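Long-range contacts in FMN-dependent nitronate monooxygenase (Shewanella oneidensis, PDB 5LSM), which probably oxidises propionate 3-nitronate with molecular oxygen to 3-oxopropanoate, nitrate and nitrite, using flavin mononucleotide as its cofactor: residues V212-G217 with S233-G238; G176-G181 with L195-L200; P14-P19 with L38-C43. One frame throughout, in Å; residues are numbered along the deposited sequence.

How the contacts relate
All three contacts belong to one TIM barrel, and all three reach FMN. Along the chain contact 3 (14-19 with 38-43) closes first, then contact 2 (176-181 with 195-200), then contact 1 (212-217 with 233-238). Contact 1 lies in the middle: its centre is about 10 Å from each of the others, whereas the centres of contacts 2 and 3 are about 18 Å apart. Strand 234-237 of contact 1 pairs with strand 15-17 of contact 3, and helix 197-207 of contact 2 leads into strand 212-215. The contacts thus line part of the cofactor site, with contacts 1 and 2 binding its phosphate and contact 3 closing the barrel next to its ring.

Contact 1 (V212-G217 with S233-G238); sequences VIAAGG and SAVQVG. With FMN (flavin mononucleotide), chain I.
Ala214 is hydrogen-bonded to both Ala234 and Gln236, the parallel pairing of adjacent TIM-barrel strands, which helix 221-229 connects in a beta-alpha-beta unit. Here packing is tight. Ala214 N donates to Ala234 O at 2.9 Å, and Ala214 O receives Gln236 N at 2.7 Å in an almost straight bond (173°). Inside the barrel Ile213 crosses over the stem of Gln236: its CG2 branch, anti to the backbone N, comes within 3.8 Å of Gln236 CB, while CG1 leans toward Ala234. On the outer face the small Ala214 suits the close approach of Leu201 from helix 197-207.

After the bond at Ala214 O, water and phosphate take over. Water 1 accepts from Gly216 N at 2.8 Å and lies 2.9 Å from Gln236 O, beside FMN O1P. Gly216 and Gly217 turn with positive phi, readily adopted by glycine, and Gly217 N bonds FMN O2P at 3.0 Å. Gly238 passes so close to the ribityl chain that a side chain would collide with O4'; its N donates to O1P at 2.7 Å. The extended Gln236 chain carries OE1 to the ribityl hydroxyl, accepting from FMN O2' at 2.8 Å.

Contact 2 (G176-G181 with L195-L200); sequences GLEAGG and LGTFSL. With FMN (flavin mononucleotide), chain I.
Gly176 and Thr197 bring their CA atoms to 3.9 Å where a type I beta turn, Gly176 to Ala179, meets the start of helix 197-207. Leu177 N donates to Leu195 O at 3.0 Å, and the CA of Gly176 makes a CH...O contact with the same oxygen. Glycine suits position 176 because a CB there would run into Thr197 OG1; instead that hydroxyl lies over the bare CA, and CD2 of Leu200 packs against Gly176 N from the first helical turn. Leu177 lays its CG alongside Leu195 O, 3.7 Å away.

The main side-chain bond comes from Glu178. Its chain bends at CG (chi2 95°), which swings the carboxylate back to the helix start, where OE1 accepts from Thr197 N at 2.7 Å. The N-H arrives on the syn side, 22° out of the carboxylate plane. Gly196 is the N-cap; the next amide, Thr197 N, which has no acceptor within the helix, is taken up by Glu178 from the other loop, and the helix N-terminus would probably stabilise the negative charge. The cap residue's own carbonyl, Gly196 O, accepts from both Ser199 N and Leu200 N.

In the TIM barrel this turn follows strand 171-175 at the C-terminal, cofactor-binding end. Thr197 OG1 is bonded to Gly216 O at the end of the next strand, tying the helix start to the neighbouring phosphate loop. Ser199 of the second subunit packs on Glu178, so the dimer covers this junction.

From the last residue of the turn on, the chain runs along FMN. Ala179 CA passes 3.2 Å from FMN O5', and Gly180 N donates to FMN O3P, also at 3.2 Å. Gly180 and Gly181 are held so close to the flavin that a CB on either would collide with it, at C8M for Gly180 and at C9 for Gly181.

Contact 3 (P14-P19 with L38-C43); sequences PIIQAP and LGSLPC. With FMN (flavin mononucleotide), chain I.
Ser40 OG is held by two groups: it donates to Gln17 O at 2.6 Å, nearly in line with that carbonyl, and is also bonded to Asn67 ND2 of the next strand. Its torsion, with OG anti to the carbonyl carbon (chi1 -60°), turns the hydroxyl onto the facing strand. A small side chain fits this place, since its CB also packs beneath the ring of Pro19.

Gln17 returns the contact with its amide. The chain bends at CG (chi2 -104°) and lays the amide beside the backbone of Ser40, where OE1 accepts from Ser40 N at 2.9 Å. That N-H comes from above the carbonyl plane, 42° out of it. On the other branch NE2 reaches Ser40 O only weakly, at 3.4 Å, and donates to Ala18 O at 3.0 Å. The side chain thus stands in for strand-to-strand bonds that the backbones do not make here. Gln17 OE1 also lies near the CA of Gly39.

These are the first two strands of the TIM barrel, joined by helix 26-35; they pair side by side, which closes the ring of eight parallel strands. The backbones bridge at Ile16 and Leu38: Leu38 N bonds Ile15 O, and Leu38 O accepts from Gln17 N at 3.0 Å. Ile16 and Leu38 extend side by side in the same direction, with Ile16 CG1 at 4.0 Å from Leu38 CD2, two branched apolar chains filling the seam beside Gln236 and Asn67.

Farther along, two rigid rings meet, Pro19 CB lying 4.1 Å from Pro42 CB. The same loop also borders the cofactor: Pro19 CG nears the pyrimidine part of the flavin, and Ala18 CB lies 3.5 Å from FMN O2'.

Contact 1 (V212-G217 with S233-G238)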
loop_
_atom_site.group_PDB
_atom_site.type_symbol
_atom_site.label_atom_id
_atom_site.label_comp_id
_atom_site.label_asym_id
_atom_site.label_seq_id
_atom_site.Cartn_x
_atom_site.Cartn_y
_atom_site.Cartn_z
ATOM N N VAL A 212 -1.114 -16.025 -11.091
ATOM C CA VAL A 212 -1.119 -14.644 -10.673
ATOM C C VAL A 212 0.284 -14.063 -10.770
ATOM O O VAL A 212 1.261 -14.654 -10.307
ATOM C CB VAL A 212 -1.668 -14.489 -9.239
ATOM C CG1 VAL A 212 -1.787 -13.020 -8.871
ATOM C CG2 VAL A 212 -3.029 -15.167 -9.116
ATOM N N ILE A 213 0.363 -12.946 -11.479
ATOM C CA ILE A 213 1.582 -12.163 -11.649
ATOM C C ILE A 213 1.614 -10.999 -10.648
ATOM O O ILE A 213 0.669 -10.205 -10.558
ATOM C CB ILE A 213 1.655 -11.589 -13.084
ATOM C CG1 ILE A 213 1.639 -12.734 -14.114
ATOM C CG2 ILE A 213 2.902 -10.723 -13.241
ATOM C CD1 ILE A 213 0.954 -12.416 -15.428
ATOM N N ALA A 214 2.701 -10.898 -9.903
ATOM C CA ALA A 214 2.823 -9.837 -8.929
ATOM C C ALA A 214 3.382 -8.567 -9.566
ATOM O O ALA A 214 4.440 -8.590 -10.204
ATOM C CB ALA A 214 3.674 -10.280 -7.759
ATOM N N ALA A 215 2.638 -7.474 -9.396
ATOM C CA ALA A 215 3.068 -6.130 -9.772
ATOM C C ALA A 215 2.948 -5.142 -8.592
ATOM O O ALA A 215 1.940 -5.127 -7.878
ATOM C CB ALA A 215 2.223 -5.645 -10.934
ATOM N N GLY A 216 3.944 -4.269 -8.451
ATOM C CA GLY A 216 3.928 -3.197 -7.451
ATOM C C GLY A 216 5.055 -3.335 -6.431
ATOM O O GLY A 216 4.910 -4.011 -5.430
ATOM N N GLY A 217 6.203 -2.737 -6.722
ATOM C CA GLY A 217 7.316 -2.690 -5.773
ATOM C C GLY A 217 8.304 -3.833 -5.897
ATOM O O GLY A 217 9.107 -4.053 -5.001
ATOM N N SER A 233 3.085 -16.641 -9.642
ATOM C CA SER A 233 3.671 -17.467 -10.711
ATOM C C SER A 233 4.717 -16.708 -11.513
ATOM O O SER A 233 5.371 -17.278 -12.362
ATOM C CB SER A 233 2.580 -17.959 -11.672
ATOM O OG SER A 233 1.744 -18.908 -11.049
ATOM N N ALA A 234 4.810 -15.402 -11.286
ATOM C CA ALA A 234 5.731 -14.534 -12.012
ATOM C C ALA A 234 5.636 -13.151 -11.395
ATOM O O ALA A 234 4.750 -12.894 -10.554
ATOM C CB ALA A 234 5.370 -14.475 -13.493
ATOM N N VAL A 235 6.535 -12.265 -11.812
ATOM C CA VAL A 235 6.496 -10.868 -11.382
ATOM C C VAL A 235 6.596 -9.928 -12.569
ATOM O O VAL A 235 7.314 -10.205 -13.531
ATOM C CB VAL A 235 7.627 -10.531 -10.385
ATOM C CG1 VAL A 235 7.498 -11.384 -9.136
ATOM C CG2 VAL A 235 8.993 -10.743 -11.018
ATOM N N GLN A 236 5.888 -8.802 -12.470
ATOM C CA GLN A 236 5.926 -7.774 -13.467
ATOM C C GLN A 236 6.665 -6.603 -12.884
ATOM O O GLN A 236 6.277 -6.065 -11.864
ATOM C CB GLN A 236 4.509 -7.364 -13.904
ATOM C CG GLN A 236 4.499 -6.419 -15.091
ATOM C CD GLN A 236 3.181 -6.398 -15.847
ATOM O OE1 GLN A 236 2.507 -5.368 -15.940
ATOM N NE2 GLN A 236 2.855 -7.502 -16.460
ATOM N N VAL A 237 7.712 -6.185 -13.578
ATOM C CA VAL A 237 8.652 -5.234 -13.054
ATOM C C VAL A 237 8.698 -4.040 -13.981
ATOM O O VAL A 237 8.966 -4.197 -15.175
ATOM C CB VAL A 237 10.041 -5.854 -12.951
ATOM C CG1 VAL A 237 11.072 -4.816 -12.548
ATOM C CG2 VAL A 237 10.012 -6.988 -11.961
ATOM N N GLY A 238 8.427 -2.854 -13.422
ATOM C CA GLY A 238 8.357 -1.608 -14.192
ATOM C C GLY A 238 9.437 -0.602 -13.820
ATOM O O GLY A 238 10.406 -0.416 -14.554
HETATM N N1 FMN I . 0.777 -0.663 -17.487
HETATM C C2 FMN I . 0.104 -0.875 -18.655
HETATM O O2 FMN I . -0.759 -1.788 -18.710
HETATM N N3 FMN I . 0.312 -0.122 -19.754
HETATM C C4 FMN I . 1.207 0.878 -19.765
HETATM O O4 FMN I . 1.392 1.580 -20.775
HETATM C C4A FMN I . 1.960 1.165 -18.529
HETATM N N5 FMN I . 2.881 2.131 -18.501
HETATM C C5A FMN I . 3.626 2.358 -17.406
HETATM C C6 FMN I . 4.583 3.367 -17.470
HETATM C C7 FMN I . 5.389 3.640 -16.384
HETATM C C7M FMN I . 6.389 4.762 -16.499
HETATM C C8 FMN I . 5.222 2.847 -15.132
HETATM C C8M FMN I . 6.097 3.156 -13.936
HETATM C C9 FMN I . 4.256 1.833 -15.060
HETATM C C9A FMN I . 3.434 1.551 -16.164
HETATM N N10 FMN I . 2.460 0.503 -16.182
HETATM C C10 FMN I . 1.703 0.313 -17.358
HETATM C "C1'" FMN I . 2.167 -0.332 -15.002
HETATM C "C2'" FMN I . 3.069 -1.552 -14.940
HETATM O "O2'" FMN I . 2.558 -2.557 -15.835
HETATM C "C3'" FMN I . 3.143 -2.114 -13.513
HETATM O "O3'" FMN I . 1.824 -2.205 -12.963
HETATM C "C4'" FMN I . 3.971 -1.265 -12.547
HETATM O "O4'" FMN I . 5.113 -0.655 -13.162
HETATM C "C5'" FMN I . 4.403 -2.152 -11.391
HETATM O "O5'" FMN I . 5.020 -1.395 -10.352
HETATM P P FMN I . 6.573 -0.976 -10.349
HETATM O O1P FMN I . 7.348 -2.084 -11.026
HETATM O O2P FMN I . 6.870 -0.834 -8.878
HETATM O O3P FMN I . 6.549 0.299 -11.114
HETATM O O HOH W 1 6.559 -4.292 -9.560
#

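Contact 2 (G176-G181 with L195-L200)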
loop_
_atom_site.group_PDB
_atom_site.type_symbol
_atom_site.label_atom_id
_atom_site.label_comp_id
_atom_site.label_asym_id
_atom_site.label_seq_id
_atom_site.Cartn_x
_atom_site.Cartn_y
_atom_site.Cartn_z
ATOM N N GLY A 176 -0.496 -3.954 -6.785
ATOM C CA GLY A 176 -0.610 -3.213 -5.560
ATOM C C GLY A 176 -0.493 -1.729 -5.792
ATOM O O GLY A 176 0.088 -1.291 -6.779
ATOM N N LEU A 177 -0.996 -0.964 -4.828
ATOM C CA LEU A 177 -0.895 0.489 -4.834
ATOM C C LEU A 177 0.530 1.005 -4.961
ATOM O O LEU A 177 0.719 2.152 -5.327
ATOM C CB LEU A 177 -1.541 1.081 -3.560
ATOM C CG LEU A 177 -3.076 1.163 -3.515
ATOM C CD1 LEU A 177 -3.538 1.719 -2.185
ATOM C CD2 LEU A 177 -3.591 2.030 -4.638
ATOM N N GLU A 178 1.525 0.179 -4.632
ATOM C CA GLU A 178 2.944 0.569 -4.747
ATOM C C GLU A 178 3.358 0.822 -6.219
ATOM O O GLU A 178 4.355 1.502 -6.490
ATOM C CB GLU A 178 3.845 -0.522 -4.149
ATOM C CG GLU A 178 3.838 -0.633 -2.614
ATOM C CD GLU A 178 2.857 -1.668 -2.040
ATOM O OE1 GLU A 178 1.786 -1.945 -2.660
ATOM O OE2 GLU A 178 3.151 -2.203 -0.940
ATOM N N ALA A 179 2.631 0.223 -7.158
ATOM C CA ALA A 179 2.972 0.308 -8.575
ATOM C C ALA A 179 3.062 1.736 -9.079
ATOM O O ALA A 179 2.266 2.601 -8.695
ATOM C CB ALA A 179 1.963 -0.468 -9.408
ATOM N N GLY A 180 4.016 1.955 -9.978
ATOM C CA GLY A 180 4.051 3.161 -10.810
ATOM C C GLY A 180 3.015 3.141 -11.927
ATOM O O GLY A 180 2.448 2.096 -12.230
ATOM N N GLY A 181 2.748 4.309 -12.509
ATOM C CA GLY A 181 1.816 4.427 -13.621
ATOM C C GLY A 181 0.371 4.318 -13.205
ATOM O O GLY A 181 0.042 4.421 -12.049
ATOM N N LEU A 195 -5.569 -2.099 -2.654
ATOM C CA LEU A 195 -4.732 -2.653 -1.611
ATOM C C LEU A 195 -3.280 -2.542 -2.009
ATOM O O LEU A 195 -2.942 -2.522 -3.201
ATOM C CB LEU A 195 -5.044 -4.137 -1.408
ATOM C CG LEU A 195 -6.457 -4.658 -1.130
ATOM C CD1 LEU A 195 -6.354 -6.056 -0.524
ATOM C CD2 LEU A 195 -7.221 -3.747 -0.200
ATOM N N GLY A 196 -2.410 -2.638 -1.016
ATOM C CA GLY A 196 -0.992 -2.808 -1.286
ATOM C C GLY A 196 -0.639 -4.213 -1.719
ATOM O O GLY A 196 -1.357 -5.178 -1.420
ATOM N N THR A 197 0.507 -4.341 -2.376
ATOM C CA THR A 197 0.941 -5.633 -2.904
ATOM C C THR A 197 0.860 -6.754 -1.870
ATOM O O THR A 197 0.407 -7.859 -2.181
ATOM C CB THR A 197 2.360 -5.551 -3.478
ATOM O OG1 THR A 197 2.304 -4.937 -4.766
ATOM C CG2 THR A 197 2.985 -6.959 -3.610
ATOM N N PHE A 198 1.272 -6.452 -0.645
ATOM C CA PHE A 198 1.456 -7.457 0.387
ATOM C C PHE A 198 0.146 -8.128 0.749
ATOM O O PHE A 198 0.131 -9.273 1.187
ATOM C CB PHE A 198 2.052 -6.821 1.645
ATOM C CG PHE A 198 2.811 -7.774 2.493
ATOM C CD1 PHE A 198 4.047 -8.264 2.070
ATOM C CD2 PHE A 198 2.319 -8.175 3.719
ATOM C CE1 PHE A 198 4.751 -9.155 2.851
ATOM C CE2 PHE A 198 3.032 -9.049 4.511
ATOM C CZ PHE A 198 4.237 -9.554 4.069
ATOM N N SER A 199 -0.942 -7.377 0.621
ATOM C CA SER A 199 -2.272 -7.885 0.914
ATOM C C SER A 199 -3.075 -8.294 -0.328
ATOM O O SER A 199 -3.894 -9.189 -0.246
ATOM C CB SER A 199 -3.032 -6.845 1.726
ATOM O OG SER A 199 -2.454 -6.749 3.015
ATOM N N LEU A 200 -2.881 -7.598 -1.453
ATOM C CA LEU A 200 -3.608 -7.908 -2.697
ATOM C C LEU A 200 -3.229 -9.283 -3.245
ATOM O O LEU A 200 -4.105 -10.103 -3.593
ATOM C CB LEU A 200 -3.302 -6.857 -3.763
ATOM C CG LEU A 200 -4.071 -7.010 -5.081
ATOM C CD1 LEU A 200 -5.576 -6.919 -4.831
ATOM C CD2 LEU A 200 -3.618 -5.955 -6.087
HETATM N N1 FMN I . 0.777 -0.663 -17.487
HETATM C C2 FMN I . 0.104 -0.875 -18.655
HETATM O O2 FMN I . -0.759 -1.788 -18.710
HETATM N N3 FMN I . 0.312 -0.122 -19.754
HETATM C C4 FMN I . 1.207 0.878 -19.765
HETATM O O4 FMN I . 1.392 1.580 -20.775
HETATM C C4A FMN I . 1.960 1.165 -18.529
HETATM N N5 FMN I . 2.881 2.131 -18.501
HETATM C C5A FMN I . 3.626 2.358 -17.406
HETATM C C6 FMN I . 4.583 3.367 -17.470
HETATM C C7 FMN I . 5.389 3.640 -16.384
HETATM C C7M FMN I . 6.389 4.762 -16.499
HETATM C C8 FMN I . 5.222 2.847 -15.132
HETATM C C8M FMN I . 6.097 3.156 -13.936
HETATM C C9 FMN I . 4.256 1.833 -15.060
HETATM C C9A FMN I . 3.434 1.551 -16.164
HETATM N N10 FMN I . 2.460 0.503 -16.182
HETATM C C10 FMN I . 1.703 0.313 -17.358
HETATM C "C1'" FMN I . 2.167 -0.332 -15.002
HETATM C "C2'" FMN I . 3.069 -1.552 -14.940
HETATM O "O2'" FMN I . 2.558 -2.557 -15.835
HETATM C "C3'" FMN I . 3.143 -2.114 -13.513
HETATM O "O3'" FMN I . 1.824 -2.205 -12.963
HETATM C "C4'" FMN I . 3.971 -1.265 -12.547
HETATM O "O4'" FMN I . 5.113 -0.655 -13.162
HETATM C "C5'" FMN I . 4.403 -2.152 -11.391
HETATM O "O5'" FMN I . 5.020 -1.395 -10.352
HETATM P P FMN I . 6.573 -0.976 -10.349
HETATM O O1P FMN I . 7.348 -2.084 -11.026
HETATM O O2P FMN I . 6.870 -0.834 -8.878
HETATM O O3P FMN I . 6.549 0.299 -11.114
#

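Contact 3 (P14-P19 with L38-C43)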
loop_
_atom_site.group_PDB
_atom_site.type_symbol
_atom_site.label_atom_id
_atom_site.label_comp_id
_atom_site.label_asym_id
_atom_site.label_seq_id
_atom_site.Cartn_x
_atom_site.Cartn_y
_atom_site.Cartn_z
ATOM N N PRO A 14 10.625 -16.252 -14.750
ATOM C CA PRO A 14 9.280 -15.761 -14.487
ATOM C C PRO A 14 9.272 -14.265 -14.174
ATOM O O PRO A 14 8.601 -13.837 -13.233
ATOM C CB PRO A 14 8.843 -16.588 -13.267
ATOM C CG PRO A 14 10.113 -16.821 -12.524
ATOM C CD PRO A 14 11.198 -16.939 -13.577
ATOM N N ILE A 15 9.987 -13.490 -14.998
ATOM C CA ILE A 15 9.972 -12.027 -14.957
ATOM C C ILE A 15 9.261 -11.479 -16.191
ATOM O O ILE A 15 9.561 -11.865 -17.314
ATOM C CB ILE A 15 11.403 -11.458 -14.974
ATOM C CG1 ILE A 15 12.271 -12.122 -13.906
ATOM C CG2 ILE A 15 11.381 -9.959 -14.783
ATOM C CD1 ILE A 15 11.688 -12.070 -12.514
ATOM N N ILE A 16 8.320 -10.571 -15.974
ATOM C CA ILE A 16 7.712 -9.811 -17.068
ATOM C C ILE A 16 8.178 -8.388 -16.906
ATOM O O ILE A 16 8.123 -7.827 -15.815
ATOM C CB ILE A 16 6.159 -9.857 -17.034
ATOM C CG1 ILE A 16 5.678 -11.322 -17.112
ATOM C CG2 ILE A 16 5.551 -9.012 -18.170
ATOM C CD1 ILE A 16 4.178 -11.489 -17.022
ATOM N N GLN A 17 8.713 -7.827 -17.974
ATOM C CA GLN A 17 9.054 -6.434 -17.976
ATOM C C GLN A 17 7.800 -5.620 -18.278
ATOM O O GLN A 17 7.135 -5.830 -19.301
ATOM C CB GLN A 17 10.164 -6.182 -18.987
ATOM C CG GLN A 17 10.301 -4.748 -19.421
ATOM C CD GLN A 17 9.740 -4.548 -20.793
ATOM O OE1 GLN A 17 10.010 -5.338 -21.691
ATOM N NE2 GLN A 17 8.947 -3.501 -20.970
ATOM N N ALA A 18 7.445 -4.734 -17.351
ATOM C CA ALA A 18 6.181 -3.989 -17.441
ATOM C C ALA A 18 6.131 -3.100 -18.691
ATOM O O ALA A 18 7.085 -2.362 -18.975
ATOM C CB ALA A 18 5.979 -3.150 -16.190
ATOM N N PRO A 19 5.034 -3.185 -19.463
ATOM C CA PRO A 19 4.897 -2.288 -20.616
ATOM C C PRO A 19 4.690 -0.868 -20.148
ATOM O O PRO A 19 3.713 -0.600 -19.482
ATOM C CB PRO A 19 3.620 -2.782 -21.280
ATOM C CG PRO A 19 2.831 -3.363 -20.162
ATOM C CD PRO A 19 3.867 -4.075 -19.342
ATOM N N LEU A 38 9.877 -12.164 -20.216
ATOM C CA LEU A 38 8.878 -11.712 -21.186
ATOM C C LEU A 38 9.003 -10.214 -21.377
ATOM O O LEU A 38 8.723 -9.448 -20.460
ATOM C CB LEU A 38 7.456 -12.076 -20.727
ATOM C CG LEU A 38 6.296 -11.816 -21.704
ATOM C CD1 LEU A 38 6.260 -12.842 -22.822
ATOM C CD2 LEU A 38 4.963 -11.823 -20.975
ATOM N N GLY A 39 9.465 -9.808 -22.560
ATOM C CA GLY A 39 9.534 -8.390 -22.933
ATOM C C GLY A 39 8.192 -7.874 -23.415
ATOM O O GLY A 39 7.374 -8.643 -23.902
ATOM N N SER A 40 7.969 -6.574 -23.286
ATOM C CA SER A 40 6.649 -6.002 -23.467
ATOM C C SER A 40 6.706 -4.723 -24.284
ATOM O O SER A 40 7.547 -3.848 -24.026
ATOM C CB SER A 40 6.008 -5.696 -22.112
ATOM O OG SER A 40 5.873 -6.866 -21.328
ATOM N N LEU A 41 5.811 -4.629 -25.275
ATOM C CA LEU A 41 5.650 -3.425 -26.087
ATOM C C LEU A 41 4.378 -2.704 -25.645
ATOM O O LEU A 41 3.273 -3.245 -25.771
ATOM C CB LEU A 41 5.582 -3.777 -27.585
ATOM C CG LEU A 41 5.406 -2.596 -28.554
ATOM C CD1 LEU A 41 6.551 -1.614 -28.475
ATOM C CD2 LEU A 41 5.228 -3.050 -29.997
ATOM N N PRO A 42 4.542 -1.528 -25.020
ATOM C CA PRO A 42 3.374 -0.694 -24.728
ATOM C C PRO A 42 2.819 -0.091 -26.017
ATOM O O PRO A 42 3.568 0.525 -26.768
ATOM C CB PRO A 42 3.940 0.389 -23.811
ATOM C CG PRO A 42 5.393 0.493 -24.173
ATOM C CD PRO A 42 5.815 -0.849 -24.701
ATOM N N CYS A 43 1.544 -0.346 -26.302
ATOM C CA CYS A 43 0.916 0.131 -27.542
ATOM C C CYS A 43 -0.116 1.230 -27.372
ATOM O O CYS A 43 -0.638 1.713 -28.352
ATOM C CB CYS A 43 0.282 -1.035 -28.290
ATOM S SG CYS A 43 1.509 -2.276 -28.694
HETATM N N1 FMN I . 0.777 -0.663 -17.487
HETATM C C2 FMN I . 0.104 -0.875 -18.655
HETATM O O2 FMN I . -0.759 -1.788 -18.710
HETATM N N3 FMN I . 0.312 -0.122 -19.754
HETATM C C4 FMN I . 1.207 0.878 -19.765
HETATM O O4 FMN I . 1.392 1.580 -20.775
HETATM C C4A FMN I . 1.960 1.165 -18.529
HETATM N N5 FMN I . 2.881 2.131 -18.501
HETATM C C5A FMN I . 3.626 2.358 -17.406
HETATM C C6 FMN I . 4.583 3.367 -17.470
HETATM C C7 FMN I . 5.389 3.640 -16.384
HETATM C C7M FMN I . 6.389 4.762 -16.499
HETATM C C8 FMN I . 5.222 2.847 -15.132
HETATM C C8M FMN I . 6.097 3.156 -13.936
HETATM C C9 FMN I . 4.256 1.833 -15.060
HETATM C C9A FMN I . 3.434 1.551 -16.164
HETATM N N10 FMN I . 2.460 0.503 -16.182
HETATM C C10 FMN I . 1.703 0.313 -17.358
HETATM C "C1'" FMN I . 2.167 -0.332 -15.002
HETATM C "C2'" FMN I . 3.069 -1.552 -14.940
HETATM O "O2'" FMN I . 2.558 -2.557 -15.835
HETATM C "C3'" FMN I . 3.143 -2.114 -13.513
HETATM O "O3'" FMN I . 1.824 -2.205 -12.963
HETATM C "C4'" FMN I . 3.971 -1.265 -12.547
HETATM O "O4'" FMN I . 5.113 -0.655 -13.162
HETATM C "C5'" FMN I . 4.403 -2.152 -11.391
HETATM O "O5'" FMN I . 5.020 -1.395 -10.352
HETATM P P FMN I . 6.573 -0.976 -10.349
HETATM O O1P FMN I . 7.348 -2.084 -11.026
HETATM O O2P FMN I . 6.870 -0.834 -8.878
HETATM O O3P FMN I . 6.549 0.299 -11.114
#